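Beta-lactamase II (Erythrobacter litoralis, PDB 6V72) probably hydrolyses beta-lactams to substituted beta-amino acids, as a zinc-dependent class B metallo-beta-lactamase of the periplasm. Local coordinates at residues A[63-68]-A[179-184]; A[135-140]-A[147-152]; A[159-164]-A[169-174]; A[173-178]-A[214-219]. All coordinates share one frame; numbering follows the deposited sequence.

Contact 1. Residues A[63-68]-A[179-184]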
loop_
_atom_site.group_PDB
_atom_site.type_symbol
_atom_site.label_atom_id
_atom_site.label_comp_id
_atom_site.label_asym_id
_atom_site.label_seq_id
_atom_site.Cartn_x
_atom_site.Cartn_y
_atom_site.Cartn_z
ATOM N N ILE A 63 -9.643 19.934 23.489
ATOM C CA ILE A 63 -9.970 18.553 23.139
ATOM C C ILE A 63 -8.970 18.089 22.098
ATOM O O ILE A 63 -8.719 18.790 21.111
ATOM C CB ILE A 63 -11.405 18.423 22.608
ATOM C CG1 ILE A 63 -12.392 18.823 23.696
ATOM C CG2 ILE A 63 -11.676 17.007 22.149
ATOM C CD1 ILE A 63 -13.514 19.626 23.164
ATOM N N LEU A 64 -8.399 16.916 22.324
ATOM C CA LEU A 64 -7.355 16.358 21.470
ATOM C C LEU A 64 -7.956 15.333 20.515
ATOM O O LEU A 64 -8.723 14.463 20.940
ATOM C CB LEU A 64 -6.271 15.699 22.327
ATOM C CG LEU A 64 -5.079 15.058 21.596
ATOM C CD1 LEU A 64 -4.297 16.086 20.841
ATOM C CD2 LEU A 64 -4.207 14.315 22.594
ATOM N N VAL A 65 -7.622 15.447 19.226
ATOM C CA VAL A 65 -7.945 14.411 18.247
ATOM C C VAL A 65 -6.636 13.749 17.856
ATOM O O VAL A 65 -5.779 14.391 17.241
ATOM C CB VAL A 65 -8.655 14.970 17.008
ATOM C CG1 VAL A 65 -8.898 13.810 16.008
ATOM C CG2 VAL A 65 -9.950 15.686 17.401
ATOM N N ASP A 66 -6.494 12.472 18.223
ATOM C CA ASP A 66 -5.360 11.589 17.939
ATOM C C ASP A 66 -4.087 11.967 18.692
ATOM O O ASP A 66 -3.827 13.140 18.999
ATOM C CB ASP A 66 -5.101 11.487 16.428
ATOM C CG ASP A 66 -6.102 10.555 15.754
ATOM O OD1 ASP A 66 -6.568 9.620 16.443
ATOM O OD2 ASP A 66 -6.430 10.739 14.563
ATOM N N THR A 67 -3.300 10.951 19.015
ATOM C CA THR A 67 -2.003 11.174 19.619
ATOM C C THR A 67 -0.966 11.459 18.531
ATOM O O THR A 67 -1.237 11.359 17.329
ATOM C CB THR A 67 -1.579 9.962 20.447
ATOM O OG1 THR A 67 -1.324 8.857 19.579
ATOM C CG2 THR A 67 -2.651 9.578 21.484
ATOM N N ALA A 68 0.233 11.838 18.963
ATOM C CA ALA A 68 1.373 11.891 18.060
ATOM C C ALA A 68 1.930 10.489 17.849
ATOM O O ALA A 68 1.396 9.508 18.366
ATOM C CB ALA A 68 2.444 12.822 18.618
ATOM N N ILE A 179 -14.565 22.480 8.566
ATOM C CA ILE A 179 -13.412 21.591 8.661
ATOM C C ILE A 179 -13.918 20.178 8.905
ATOM O O ILE A 179 -14.766 19.957 9.779
ATOM C CB ILE A 179 -12.451 22.006 9.795
ATOM C CG1 ILE A 179 -11.860 23.392 9.556
ATOM C CG2 ILE A 179 -11.350 20.957 9.991
ATOM C CD1 ILE A 179 -11.276 24.003 10.830
ATOM N N ALA A 180 -13.385 19.221 8.166
ATOM C CA ALA A 180 -13.659 17.824 8.458
ATOM C C ALA A 180 -12.340 17.076 8.463
ATOM O O ALA A 180 -11.465 17.344 7.630
ATOM C CB ALA A 180 -14.609 17.194 7.452
ATOM N N PHE A 181 -12.205 16.139 9.398
ATOM C CA PHE A 181 -10.977 15.373 9.578
ATOM C C PHE A 181 -11.254 13.905 9.291
ATOM O O PHE A 181 -12.036 13.263 10.005
ATOM C CB PHE A 181 -10.436 15.559 10.995
ATOM C CG PHE A 181 -9.146 14.818 11.270
ATOM C CD1 PHE A 181 -7.933 15.299 10.789
ATOM C CD2 PHE A 181 -9.144 13.664 12.050
ATOM C CE1 PHE A 181 -6.750 14.629 11.057
ATOM C CE2 PHE A 181 -7.956 13.011 12.335
ATOM C CZ PHE A 181 -6.772 13.482 11.840
ATOM N N GLY A 182 -10.605 13.375 8.254
ATOM C CA GLY A 182 -10.870 12.036 7.785
ATOM C C GLY A 182 -9.986 10.966 8.368
ATOM O O GLY A 182 -10.102 9.810 7.967
ATOM N N GLY A 183 -9.110 11.296 9.310
ATOM C CA GLY A 183 -8.255 10.269 9.883
ATOM C C GLY A 183 -7.400 9.568 8.836
ATOM O O GLY A 183 -6.894 10.180 7.901
ATOM N N CYS A 184 -7.219 8.257 9.000
ATOM C CA CYS A 184 -6.410 7.491 8.065
ATOM C C CYS A 184 -7.190 7.018 6.856
ATOM O O CYS A 184 -6.598 6.408 5.962
ATOM C CB CYS A 184 -5.786 6.281 8.745
ATOM S SG CYS A 184 -4.334 6.675 9.799
#
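Asp66 OD2 accepts a hydrogen bond from Thr95 OG1 and lies beside the rim of the Phe181 ring. The closest ring atom is CE2, 3.5 Å from Asp66 OD2, and CZ follows at 3.9 Å from the same oxygen. OD2 lies at the ring edge, near its plane. The carboxylate itself is turned, with its plane 61° from that of the ring. Val65 completes the meeting. Its CG1 lies 3.9 Å from Phe181 CE2, in an oblique approach, and the two side chains run past one another, heading opposite ways. Phe181 reaches this place because CG stands opposite the backbone N (chi1 -179°), which sends the ring out toward Val65 and Asp66. Gly183 N of the same segment sits over one face of the ring, 3.6 Å above the plane and toward the rim. The CB atoms of Val65 and Asp66 both point toward 179-184. A regular strand would not turn two successive side chains to one side; the positive phi of Asp66 (70°) marks the departure. The contact joins the two sheets of the metallo-beta-lactamase sandwich, through strand 61-65 of one and strand 179-181 of the other. Leu54 also touches both Val65 and Phe181. Cys184, a zinc-binding residue of this enzyme, follows on the second segment, and the Asp66 side chain is about 4 Å from that of His96, another such residue. No zinc is bound to this chain in the model. The carboxylate oxygen thus faces ring C-H groups, which probably carry a slight positive charge, so the approach is likely to be mildly attractive.

Contact 2. Residues A[135-140]-A[147-152]; sequences NAITFD and GEAAQS. With CA (calcium ion), chain D.
Ile137 carries CG2 opposite its backbone N, with CG1 on the N side (chi1 -60°), and this brings both branches against Ala149. CG2 of Ile137 lies 3.7 Å from Ala149 CB, and CG1 of the same residue is only slightly farther away. Thr138 has OG1 between its backbone N and carbonyl carbon (chi1 58°), on the side of Gly147. The motif is a beta-hairpin running into a helix. Strand 135-139 turns back into the edge strand 145-146, and helix 147-153 begins at once and folds over the strand. Ala149 points its methyl group toward the strand, and Trp116 of strand 114-117 packs on it too. Direct contact is small, and a water fills in between the backbones. Water 1 accepts from Thr138 N at 3.1 Å and from Ala149 N at 2.9 Å. It thereby satisfies an N-H in the first turn of the helix. The outer side of that turn binds calcium. Glu148 gives both carboxylate oxygens, and Gln151, three residues on, gives OE1 at 2.4 Å from the calcium ion. The Glu148 chain bends at chi2 to reach the ion, while that of Gln151 runs extended beyond CG. Water 2 is a further ligand, and it also donates to Ser152 OG. Ser152 fixes the turn in its own way. Its OG donates to Glu148 O at 2.7 Å and its N donates to the same oxygen at 2.8 Å, the two reaching Glu148 O from opposite faces of the carbonyl plane.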
loop_
_atom_site.group_PDB
_atom_site.type_symbol
_atom_site.label_atom_id
_atom_site.label_comp_id
_atom_site.label_asym_id
_atom_site.label_seq_id
_atom_site.Cartn_x
_atom_site.Cartn_y
_atom_site.Cartn_z
ATOM N N ASN A 135 -12.979 5.135 27.395
ATOM C CA ASN A 135 -14.398 5.346 27.170
ATOM C C ASN A 135 -14.775 4.928 25.758
ATOM O O ASN A 135 -14.108 5.303 24.793
ATOM C CB ASN A 135 -14.740 6.813 27.385
ATOM C CG ASN A 135 -14.394 7.274 28.773
ATOM O OD1 ASN A 135 -15.079 6.920 29.736
ATOM N ND2 ASN A 135 -13.337 8.071 28.887
ATOM N N ALA A 136 -15.863 4.184 25.641
ATOM C CA ALA A 136 -16.379 3.738 24.356
ATOM C C ALA A 136 -17.473 4.684 23.871
ATOM O O ALA A 136 -18.469 4.902 24.575
ATOM C CB ALA A 136 -16.951 2.329 24.486
ATOM N N ILE A 137 -17.307 5.201 22.648
ATOM C CA ILE A 137 -18.312 6.090 22.064
ATOM C C ILE A 137 -19.601 5.322 21.805
ATOM O O ILE A 137 -19.586 4.194 21.290
ATOM C CB ILE A 137 -17.773 6.696 20.758
ATOM C CG1 ILE A 137 -16.500 7.508 21.001
ATOM C CG2 ILE A 137 -18.839 7.529 20.036
ATOM C CD1 ILE A 137 -15.691 7.768 19.689
ATOM N N THR A 138 -20.729 5.946 22.124
ATOM C CA THR A 138 -22.027 5.445 21.682
ATOM C C THR A 138 -22.359 6.076 20.336
ATOM O O THR A 138 -22.530 7.300 20.246
ATOM C CB THR A 138 -23.126 5.746 22.703
ATOM O OG1 THR A 138 -23.206 7.165 22.919
ATOM C CG2 THR A 138 -22.811 5.067 24.010
ATOM N N PHE A 139 -22.483 5.237 19.297
ATOM C CA PHE A 139 -22.839 5.694 17.961
ATOM C C PHE A 139 -24.271 5.281 17.657
ATOM O O PHE A 139 -24.673 4.150 17.950
ATOM C CB PHE A 139 -21.917 5.107 16.890
ATOM C CG PHE A 139 -20.575 5.785 16.794
ATOM C CD1 PHE A 139 -20.480 7.091 16.349
ATOM C CD2 PHE A 139 -19.408 5.119 17.161
ATOM C CE1 PHE A 139 -19.266 7.735 16.250
ATOM C CE2 PHE A 139 -18.165 5.753 17.065
ATOM C CZ PHE A 139 -18.089 7.071 16.601
ATOM N N ASP A 140 -25.038 6.202 17.081
ATOM C CA ASP A 140 -26.364 5.802 16.637
ATOM C C ASP A 140 -26.268 5.088 15.289
ATOM O O ASP A 140 -25.198 4.963 14.689
ATOM C CB ASP A 140 -27.351 6.994 16.642
ATOM C CG ASP A 140 -27.170 7.991 15.499
ATOM O OD1 ASP A 140 -26.582 7.681 14.449
ATOM O OD2 ASP A 140 -27.691 9.131 15.669
ATOM N N GLY A 147 -24.897 10.773 23.431
ATOM C CA GLY A 147 -24.511 10.533 24.799
ATOM C C GLY A 147 -23.271 11.289 25.236
ATOM O O GLY A 147 -22.983 12.414 24.785
ATOM N N GLU A 148 -22.524 10.648 26.155
ATOM C CA GLU A 148 -21.393 11.301 26.799
ATOM C C GLU A 148 -20.300 11.691 25.804
ATOM O O GLU A 148 -19.658 12.735 25.968
ATOM C CB GLU A 148 -20.821 10.398 27.889
ATOM C CG GLU A 148 -21.588 10.442 29.185
ATOM C CD GLU A 148 -21.563 11.814 29.846
ATOM O OE1 GLU A 148 -20.598 12.586 29.617
ATOM O OE2 GLU A 148 -22.507 12.119 30.600
ATOM N N ALA A 149 -20.057 10.862 24.779
ATOM C CA ALA A 149 -19.042 11.221 23.792
ATOM C C ALA A 149 -19.411 12.523 23.084
ATOM O O ALA A 149 -18.575 13.413 22.900
ATOM C CB ALA A 149 -18.863 10.093 22.766
ATOM N N ALA A 150 -20.672 12.655 22.677
ATOM C CA ALA A 150 -21.091 13.859 21.976
ATOM C C ALA A 150 -20.998 15.085 22.868
ATOM O O ALA A 150 -20.559 16.147 22.416
ATOM C CB ALA A 150 -22.517 13.681 21.457
ATOM N N GLN A 151 -21.390 14.951 24.144
ATOM C CA GLN A 151 -21.281 16.077 25.073
ATOM C C GLN A 151 -19.828 16.418 25.355
ATOM O O GLN A 151 -19.452 17.600 25.382
ATOM C CB GLN A 151 -21.989 15.744 26.380
ATOM C CG GLN A 151 -22.101 16.916 27.355
ATOM C CD GLN A 151 -22.737 16.495 28.671
ATOM O OE1 GLN A 151 -22.235 15.615 29.355
ATOM N NE2 GLN A 151 -23.847 17.109 29.015
ATOM N N SER A 152 -19.006 15.400 25.590
ATOM C CA SER A 152 -17.654 15.618 26.089
ATOM C C SER A 152 -16.699 16.105 25.021
ATOM O O SER A 152 -15.693 16.743 25.349
ATOM C CB SER A 152 -17.094 14.329 26.694
ATOM O OG SER A 152 -17.934 13.843 27.737
HETATM CA CA CA D . -21.157 14.442 31.112
HETATM O O HOH W 1 -20.958 8.221 24.197
HETATM O O HOH W 2 -19.197 15.205 29.800
#

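Contact 3. Residues A[159-164]-A[169-174]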
loop_
_atom_site.group_PDB
_atom_site.type_symbol
_atom_site.label_atom_id
_atom_site.label_comp_id
_atom_site.label_asym_id
_atom_site.label_seq_id
_atom_site.Cartn_x
_atom_site.Cartn_y
_atom_site.Cartn_z
ATOM N N TYR A 159 -18.314 10.960 13.796
ATOM C CA TYR A 159 -19.070 10.227 12.788
ATOM C C TYR A 159 -18.354 8.928 12.435
ATOM O O TYR A 159 -17.176 8.946 12.051
ATOM C CB TYR A 159 -19.251 11.083 11.521
ATOM C CG TYR A 159 -20.091 10.378 10.482
ATOM C CD1 TYR A 159 -21.455 10.206 10.665
ATOM C CD2 TYR A 159 -19.514 9.873 9.317
ATOM C CE1 TYR A 159 -22.221 9.551 9.718
ATOM C CE2 TYR A 159 -20.259 9.223 8.375
ATOM C CZ TYR A 159 -21.611 9.060 8.566
ATOM O OH TYR A 159 -22.365 8.405 7.594
ATOM N N TYR A 160 -19.074 7.812 12.539
ATOM C CA TYR A 160 -18.544 6.517 12.124
ATOM C C TYR A 160 -19.065 6.238 10.727
ATOM O O TYR A 160 -20.280 6.033 10.566
ATOM C CB TYR A 160 -18.986 5.405 13.083
ATOM C CG TYR A 160 -18.609 4.030 12.582
ATOM C CD1 TYR A 160 -17.295 3.738 12.208
ATOM C CD2 TYR A 160 -19.563 3.033 12.458
ATOM C CE1 TYR A 160 -16.950 2.492 11.747
ATOM C CE2 TYR A 160 -19.217 1.777 11.985
ATOM C CZ TYR A 160 -17.905 1.516 11.629
ATOM O OH TYR A 160 -17.543 0.264 11.151
ATOM N N PRO A 161 -18.212 6.234 9.691
ATOM C CA PRO A 161 -18.703 6.088 8.314
ATOM C C PRO A 161 -18.853 4.653 7.857
ATOM O O PRO A 161 -19.397 4.430 6.768
ATOM C CB PRO A 161 -17.611 6.787 7.496
ATOM C CG PRO A 161 -16.320 6.431 8.255
ATOM C CD PRO A 161 -16.764 6.541 9.738
ATOM N N GLY A 162 -18.384 3.684 8.631
ATOM C CA GLY A 162 -18.261 2.316 8.173
ATOM C C GLY A 162 -16.804 1.934 7.997
ATOM O O GLY A 162 -15.894 2.760 8.100
ATOM N N GLY A 163 -16.596 0.656 7.688
ATOM C CA GLY A 163 -15.241 0.149 7.535
ATOM C C GLY A 163 -14.539 0.732 6.318
ATOM O O GLY A 163 -15.140 0.953 5.265
ATOM N N ALA A 164 -13.242 0.962 6.459
ATOM C CA ALA A 164 -12.475 1.469 5.327
ATOM C C ALA A 164 -11.007 1.135 5.560
ATOM O O ALA A 164 -10.601 -0.006 5.348
ATOM C CB ALA A 164 -12.706 2.969 5.143
ATOM N N ASN A 169 -12.573 2.588 11.942
ATOM C CA ASN A 169 -12.106 3.970 11.827
ATOM C C ASN A 169 -13.254 4.966 11.954
ATOM O O ASN A 169 -14.362 4.722 11.473
ATOM C CB ASN A 169 -11.329 4.182 10.505
ATOM C CG ASN A 169 -12.048 3.699 9.238
ATOM O OD1 ASN A 169 -13.281 3.598 9.174
ATOM N ND2 ASN A 169 -11.265 3.456 8.214
ATOM N N ILE A 170 -12.994 6.090 12.639
ATOM C CA ILE A 170 -13.995 7.145 12.765
ATOM C C ILE A 170 -13.432 8.470 12.254
ATOM O O ILE A 170 -12.248 8.605 11.958
ATOM C CB ILE A 170 -14.530 7.290 14.205
ATOM C CG1 ILE A 170 -13.409 7.727 15.159
ATOM C CG2 ILE A 170 -15.186 5.970 14.672
ATOM C CD1 ILE A 170 -13.928 8.054 16.591
ATOM N N THR A 171 -14.324 9.451 12.126
ATOM C CA THR A 171 -13.988 10.771 11.602
ATOM C C THR A 171 -14.598 11.830 12.511
ATOM O O THR A 171 -15.500 11.547 13.309
ATOM C CB THR A 171 -14.507 10.953 10.172
ATOM O OG1 THR A 171 -15.941 10.890 10.177
ATOM C CG2 THR A 171 -13.951 9.862 9.246
ATOM N N VAL A 172 -14.091 13.065 12.413
ATOM C CA VAL A 172 -14.646 14.163 13.199
ATOM C C VAL A 172 -14.785 15.395 12.319
ATOM O O VAL A 172 -14.054 15.579 11.343
ATOM C CB VAL A 172 -13.803 14.468 14.461
ATOM C CG1 VAL A 172 -13.640 13.212 15.316
ATOM C CG2 VAL A 172 -12.446 15.011 14.050
ATOM N N GLY A 173 -15.738 16.250 12.664
ATOM C CA GLY A 173 -15.948 17.458 11.904
ATOM C C GLY A 173 -16.251 18.625 12.821
ATOM O O GLY A 173 -16.692 18.458 13.964
ATOM N N LEU A 174 -16.020 19.823 12.272
ATOM C CA LEU A 174 -16.396 21.098 12.876
ATOM C C LEU A 174 -17.228 21.826 11.833
ATOM O O LEU A 174 -16.712 22.678 11.089
ATOM C CB LEU A 174 -15.176 21.924 13.264
ATOM C CG LEU A 174 -14.353 21.289 14.390
ATOM C CD1 LEU A 174 -12.954 21.904 14.460
ATOM C CD2 LEU A 174 -15.078 21.412 15.724
#
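The loop that carries the zinc-binding residue His165 leaves the sheet at Tyr159 and returns to it at Thr171, and these two residues form an antiparallel hydrogen-bonded pair. Tyr159 N donates to Thr171 O at 2.9 Å, nearly straight at 167°. In return Thr171 N donates to Tyr159 O, also at 2.9 Å but more bent. Tyr159 O takes a second bond, from Thr171 OG1 at 3.0 Å. Chi1 of Thr171 (64°) sets this hydroxyl between the backbone N and the carbonyl carbon, beside the Tyr159 side chain. There OG1 also meets the edge of the Tyr159 ring, in its plane. The two side chains run alongside each other from the same face of the sheet. In the fold, strand 157-159 is one of the two outer strands of the four-strand sheet of the alpha-beta sandwich, and helix 205-215 covers the face that bears Tyr159 and Thr171. Past the pair Tyr160 still lies close to Ile170, and the chains part only further on, toward Gly163 and Asn169. CD1 of Tyr160 lies 3.2 Å from Asn169 O, which sits at the ring edge, is buried and has no polar partner in the model. Ile170 CG2 adds an apolar touch, 3.9 Å from Tyr160 CD1, with the side chains crossing at about a right angle. Gly162 N lies over the centre of one face of the Tyr160 ring, 3.5 Å above it. The ring is held at its far end by a hydrogen bond between Tyr160 OH and Arg167 O.

Contact 4. Residues A[173-178]-A[214-219]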
loop_
_atom_site.group_PDB
_atom_site.type_symbol
_atom_site.label_atom_id
_atom_site.label_comp_id
_atom_site.label_asym_id
_atom_site.label_seq_id
_atom_site.Cartn_x
_atom_site.Cartn_y
_atom_site.Cartn_z
ATOM N N GLY A 173 -15.738 16.250 12.664
ATOM C CA GLY A 173 -15.948 17.458 11.904
ATOM C C GLY A 173 -16.251 18.625 12.821
ATOM O O GLY A 173 -16.692 18.458 13.964
ATOM N N LEU A 174 -16.020 19.823 12.272
ATOM C CA LEU A 174 -16.396 21.098 12.876
ATOM C C LEU A 174 -17.228 21.826 11.833
ATOM O O LEU A 174 -16.712 22.678 11.089
ATOM C CB LEU A 174 -15.176 21.924 13.264
ATOM C CG LEU A 174 -14.353 21.289 14.390
ATOM C CD1 LEU A 174 -12.954 21.904 14.460
ATOM C CD2 LEU A 174 -15.078 21.412 15.724
ATOM N N PRO A 175 -18.514 21.491 11.725
ATOM C CA PRO A 175 -19.315 22.014 10.609
ATOM C C PRO A 175 -19.449 23.524 10.617
ATOM O O PRO A 175 -19.588 24.124 9.545
ATOM C CB PRO A 175 -20.672 21.323 10.805
ATOM C CG PRO A 175 -20.368 20.090 11.571
ATOM C CD PRO A 175 -19.242 20.474 12.500
ATOM N N GLU A 176 -19.402 24.164 11.786
ATOM C CA GLU A 176 -19.544 25.617 11.821
ATOM C C GLU A 176 -18.304 26.322 11.306
ATOM O O GLU A 176 -18.370 27.519 11.009
ATOM C CB GLU A 176 -19.845 26.096 13.242
ATOM C CG GLU A 176 -21.164 25.590 13.783
ATOM C CD GLU A 176 -22.367 26.184 13.054
ATOM O OE1 GLU A 176 -22.263 27.303 12.504
ATOM O OE2 GLU A 176 -23.428 25.529 13.036
ATOM N N LEU A 177 -17.179 25.621 11.222
ATOM C CA LEU A 177 -15.933 26.188 10.745
ATOM C C LEU A 177 -15.528 25.617 9.397
ATOM O O LEU A 177 -14.480 26.002 8.859
ATOM C CB LEU A 177 -14.824 25.954 11.778
ATOM C CG LEU A 177 -15.097 26.585 13.145
ATOM C CD1 LEU A 177 -14.058 26.126 14.156
ATOM C CD2 LEU A 177 -15.079 28.095 13.035
ATOM N N GLY A 178 -16.331 24.711 8.841
ATOM C CA GLY A 178 -16.041 24.128 7.542
ATOM C C GLY A 178 -14.833 23.219 7.492
ATOM O O GLY A 178 -14.153 23.168 6.462
ATOM N N ALA A 214 -20.991 12.779 2.802
ATOM C CA ALA A 214 -22.363 13.219 3.028
ATOM C C ALA A 214 -22.600 13.685 4.454
ATOM O O ALA A 214 -23.501 14.498 4.690
ATOM C CB ALA A 214 -23.338 12.081 2.705
ATOM N N ALA A 215 -21.829 13.158 5.406
ATOM C CA ALA A 215 -21.940 13.582 6.795
ATOM C C ALA A 215 -21.458 15.012 6.976
ATOM O O ALA A 215 -21.992 15.760 7.811
ATOM C CB ALA A 215 -21.124 12.639 7.686
ATOM N N PHE A 216 -20.422 15.395 6.226
ATOM C CA PHE A 216 -19.834 16.732 6.287
ATOM C C PHE A 216 -19.853 17.317 4.885
ATOM O O PHE A 216 -18.801 17.473 4.250
ATOM C CB PHE A 216 -18.417 16.676 6.855
ATOM C CG PHE A 216 -18.356 16.048 8.225
ATOM C CD1 PHE A 216 -18.912 16.696 9.320
ATOM C CD2 PHE A 216 -17.778 14.795 8.408
ATOM C CE1 PHE A 216 -18.892 16.119 10.579
ATOM C CE2 PHE A 216 -17.745 14.209 9.657
ATOM C CZ PHE A 216 -18.308 14.871 10.748
ATOM N N PRO A 217 -21.042 17.662 4.377
ATOM C CA PRO A 217 -21.179 17.958 2.939
ATOM C C PRO A 217 -20.687 19.325 2.523
ATOM O O PRO A 217 -20.457 19.531 1.327
ATOM C CB PRO A 217 -22.694 17.836 2.697
ATOM C CG PRO A 217 -23.314 18.237 4.023
ATOM C CD PRO A 217 -22.343 17.693 5.081
ATOM N N ASP A 218 -20.518 20.261 3.451
ATOM C CA ASP A 218 -20.199 21.636 3.092
ATOM C C ASP A 218 -18.760 22.015 3.403
ATOM O O ASP A 218 -18.281 23.030 2.884
ATOM C CB ASP A 218 -21.150 22.608 3.811
ATOM C CG ASP A 218 -22.613 22.314 3.510
ATOM O OD1 ASP A 218 -22.933 22.101 2.326
ATOM O OD2 ASP A 218 -23.443 22.279 4.448
ATOM N N ALA A 219 -18.056 21.214 4.204
ATOM C CA ALA A 219 -16.706 21.564 4.629
ATOM C C ALA A 219 -15.761 21.653 3.436
ATOM O O ALA A 219 -15.633 20.707 2.659
ATOM C CB ALA A 219 -16.192 20.518 5.627
#
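Gly173 lies against the Phe216 ring with its backbone alone. Its CA stands over one face, 3.9 Å from the ring centroid and 30° off the normal, which makes a CH-pi contact. Gly173 N is also close, 3.5 Å from Phe216 CZ. The lack of a side chain lets the aromatic ring settle directly on the strand at this point. Phe216 comes just after the helix, the first residue to leave helical backbone angles. Its CG stands opposite the carbonyl carbon (chi1 -57°), and the ring is directed toward the strand. Leu174 turns its side chain away, but its O accepts from Leu177 N at 3.0 Å and so helps shape the turn that follows. Pro175, at the start of this turn, brings CG near the plane of the Phe216 ring at its edge, 4.3 Å from Phe216 CD1. Gly178 ends the turn with a positive phi (68°). Its O is 3.4 Å from Ala219 CB, a packing contact with the methyl group. Around these residues the Phe216 ring also touches Tyr159 of strand 157-159 and Ala180 of strand 179-181, and meets the Trp144 ring almost perpendicularly. Arg232 NH2 hydrogen-bonds to both Phe216 O and Ala219 O. The segment 214-219 thus leads from the end of helix 205-215 across the four-strand sheet to strand 221-223, whose Thr221 bonds to the backbone of Gly178.

Contacts 1, 3 and 4 share the four-strand sheet. Strand 171-174 serves contacts 3 and 4 and is paired with strand 179-181 of contact 1, where Phe181 N lies 2.7 Å from Val172 O. Phe216 of contact 4 reaches contact 3 through CE2, 3.8 Å from Thr171 OG1. Contact 2 belongs to the other sheet, as does strand 61-65 of contact 1. It meets contact 3 where Ile137 CD1 is 3.6 Å from Ile170 CD1. Contacts 1 and 3 lie nearest the zinc-binding residues, with Cys184 in one and His165 between the segments of the other. Contact 2 holds calcium instead, and contact 4 is away from both.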